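Local coordinates for cortical-lytic enzyme (Bacillus cereus, PDB 4S3J), which acts as an N-acetylglucosaminidase that degrades partially broken-down cortex peptidoglycan during spore germination, recognising its muramic acid delta-lactam residues, at residues E38-V41 and V42-L46. Sequence-based numbering, arbitrary orientation.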
ATOM      1  N   GLU A  38     -24.328   8.463 -10.435  1.00 17.33           N
ATOM      2  CA  GLU A  38     -23.279   8.944 -11.326  1.00 18.05           C
ATOM      3  C   GLU A  38     -23.021   8.007 -12.509  1.00 19.11           C
ATOM      4  O   GLU A  38     -23.184   6.793 -12.414  1.00 22.24           O
ATOM      5  CB  GLU A  38     -21.979   9.132 -10.530  1.00 17.99           C
ATOM      6  CG  GLU A  38     -21.985  10.410  -9.694  1.00 31.78           C
ATOM      7  CD  GLU A  38     -20.795  10.548  -8.762  1.00 32.84           C
ATOM      8  OE1 GLU A  38     -20.079   9.555  -8.518  1.00 31.72           O
ATOM      9  OE2 GLU A  38     -20.594  11.663  -8.247  1.00 29.58           O
ATOM     10  N   THR A  39     -22.595   8.587 -13.626  1.00 14.32           N
ATOM     11  CA  THR A  39     -22.208   7.830 -14.794  1.00 13.49           C
ATOM     12  C   THR A  39     -20.909   7.065 -14.545  1.00 14.96           C
ATOM     13  O   THR A  39     -20.116   7.420 -13.643  1.00 18.71           O
ATOM     14  CB  THR A  39     -22.015   8.760 -15.983  1.00 21.80           C
ATOM     15  OG1 THR A  39     -20.994   9.700 -15.636  1.00 25.81           O
ATOM     16  CG2 THR A  39     -23.304   9.507 -16.282  1.00 17.33           C
ATOM     17  N   LEU A  40     -20.710   5.995 -15.311  1.00 12.53           N
ATOM     18  CA  LEU A  40     -19.426   5.312 -15.358  1.00 11.50           C
ATOM     19  C   LEU A  40     -18.489   6.018 -16.333  1.00 17.50           C
ATOM     20  O   LEU A  40     -18.920   6.607 -17.333  1.00 18.25           O
ATOM     21  CB  LEU A  40     -19.592   3.842 -15.756  1.00 11.64           C
ATOM     22  CG  LEU A  40     -20.444   2.964 -14.831  1.00 10.60           C
ATOM     23  CD1 LEU A  40     -20.520   1.541 -15.348  1.00 10.71           C
ATOM     24  CD2 LEU A  40     -19.911   2.970 -13.392  1.00 11.29           C
ATOM     25  N   VAL A  41     -17.196   5.928 -16.043  1.00 11.79           N
ATOM     26  CA  VAL A  41     -16.154   6.497 -16.874  1.00 11.59           C
ATOM     27  C   VAL A  41     -15.484   5.417 -17.709  1.00 12.64           C
ATOM     28  O   VAL A  41     -15.079   4.392 -17.181  1.00 10.46           O
ATOM     29  CB  VAL A  41     -15.099   7.228 -15.986  1.00 10.25           C
ATOM     30  CG1 VAL A  41     -13.942   7.766 -16.838  1.00 13.57           C
ATOM     31  CG2 VAL A  41     -15.745   8.333 -15.223  1.00 11.05           C
ATOM     32  N   VAL A  42     -15.388   5.617 -19.024  1.00 10.68           N
ATOM     33  CA  VAL A  42     -14.690   4.671 -19.886  1.00 11.01           C
ATOM     34  C   VAL A  42     -13.251   4.509 -19.387  1.00 11.68           C
ATOM     35  O   VAL A  42     -12.552   5.502 -19.146  1.00 12.65           O
ATOM     36  CB  VAL A  42     -14.710   5.129 -21.370  1.00 13.73           C
ATOM     37  CG1 VAL A  42     -13.872   4.210 -22.253  1.00 15.43           C
ATOM     38  CG2 VAL A  42     -16.125   5.166 -21.854  1.00 15.34           C
ATOM     39  N   GLY A  43     -12.816   3.267 -19.193  1.00 13.77           N
ATOM     40  CA  GLY A  43     -11.484   2.991 -18.674  1.00 13.90           C
ATOM     41  C   GLY A  43     -11.412   2.780 -17.171  1.00 12.37           C
ATOM     42  O   GLY A  43     -10.377   2.374 -16.644  1.00 17.62           O
ATOM     43  N   GLN A  44     -12.508   3.074 -16.468  1.00 11.29           N
ATOM     44  CA  GLN A  44     -12.661   2.812 -15.035  1.00 10.83           C
ATOM     45  C   GLN A  44     -12.620   1.306 -14.801  1.00 11.93           C
ATOM     46  O   GLN A  44     -13.152   0.521 -15.586  1.00 14.43           O
ATOM     47  CB  GLN A  44     -13.994   3.424 -14.539  1.00 18.34           C
ATOM     48  CG  GLN A  44     -14.338   3.254 -13.126  1.00 37.64           C
ATOM     49  CD  GLN A  44     -15.645   3.928 -12.739  1.00 17.55           C
ATOM     50  OE1 GLN A  44     -16.388   4.523 -13.553  1.00 14.95           O
ATOM     51  NE2 GLN A  44     -15.918   3.869 -11.472  1.00 20.98           N
ATOM     52  N   ALA A  45     -11.948   0.888 -13.730  1.00 11.89           N
ATOM     53  CA  ALA A  45     -11.872  -0.525 -13.385  1.00 12.71           C
ATOM     54  C   ALA A  45     -12.826  -0.864 -12.260  1.00 13.19           C
ATOM     55  O   ALA A  45     -12.712  -0.309 -11.156  1.00 15.36           O
ATOM     56  CB  ALA A  45     -10.447  -0.885 -12.954  1.00 12.23           C
ATOM     57  N   LEU A  46     -13.738  -1.798 -12.529  1.00 10.85           N
ATOM     58  CA  LEU A  46     -14.735  -2.218 -11.564  1.00 10.91           C
ATOM     59  C   LEU A  46     -14.474  -3.667 -11.182  1.00 14.18           C
ATOM     60  O   LEU A  46     -13.883  -4.434 -11.972  1.00 16.79           O
ATOM     61  CB  LEU A  46     -16.159  -2.118 -12.116  1.00 11.53           C
ATOM     62  CG  LEU A  46     -16.604  -0.720 -12.555  1.00 12.08           C
ATOM     63  CD1 LEU A  46     -17.970  -0.818 -13.214  1.00 15.61           C
ATOM     64  CD2 LEU A  46     -16.601   0.276 -11.420  1.00 16.81           C
TER
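Gln-44 reaches across the turn with an extended side chain to Val-41, and two hydrogen bonds of different geometry join the pair. At the root of the side chain, CB of Gln-44 lies 3.0 Å from O of Val-41. With CG anti to the backbone N (chi1 179°), the amide is carried back along the turn to the backbone N of Val-41. OE1 of Gln-44 accepts from Val-41 N at 3.0 Å. The N-H points almost straight at OE1 (179°), and the donor N lies in the plane of the side-chain carbonyl. OE1 also sits 3.6 Å from CA of Leu-40, whose side chain crosses that of Gln-44 at about a right angle. The second bond, Gln-44 N to Val-41 O, is also 3.0 Å, but the donor stands 38° out of the carbonyl plane. It closes a type II beta turn with Gly-43 at its third position, where phi is positive. Beside the turn, CD1 of Leu-40 meets CD1 of Leu-46 at 4.1 Å, and both leucines pack on Leu-17 of helix 14-21. The turn leads into strand 45-49, which pairs antiparallel with strand 3-7 to form the two-stranded sheet of the beta-alpha-alpha-beta LysM fold.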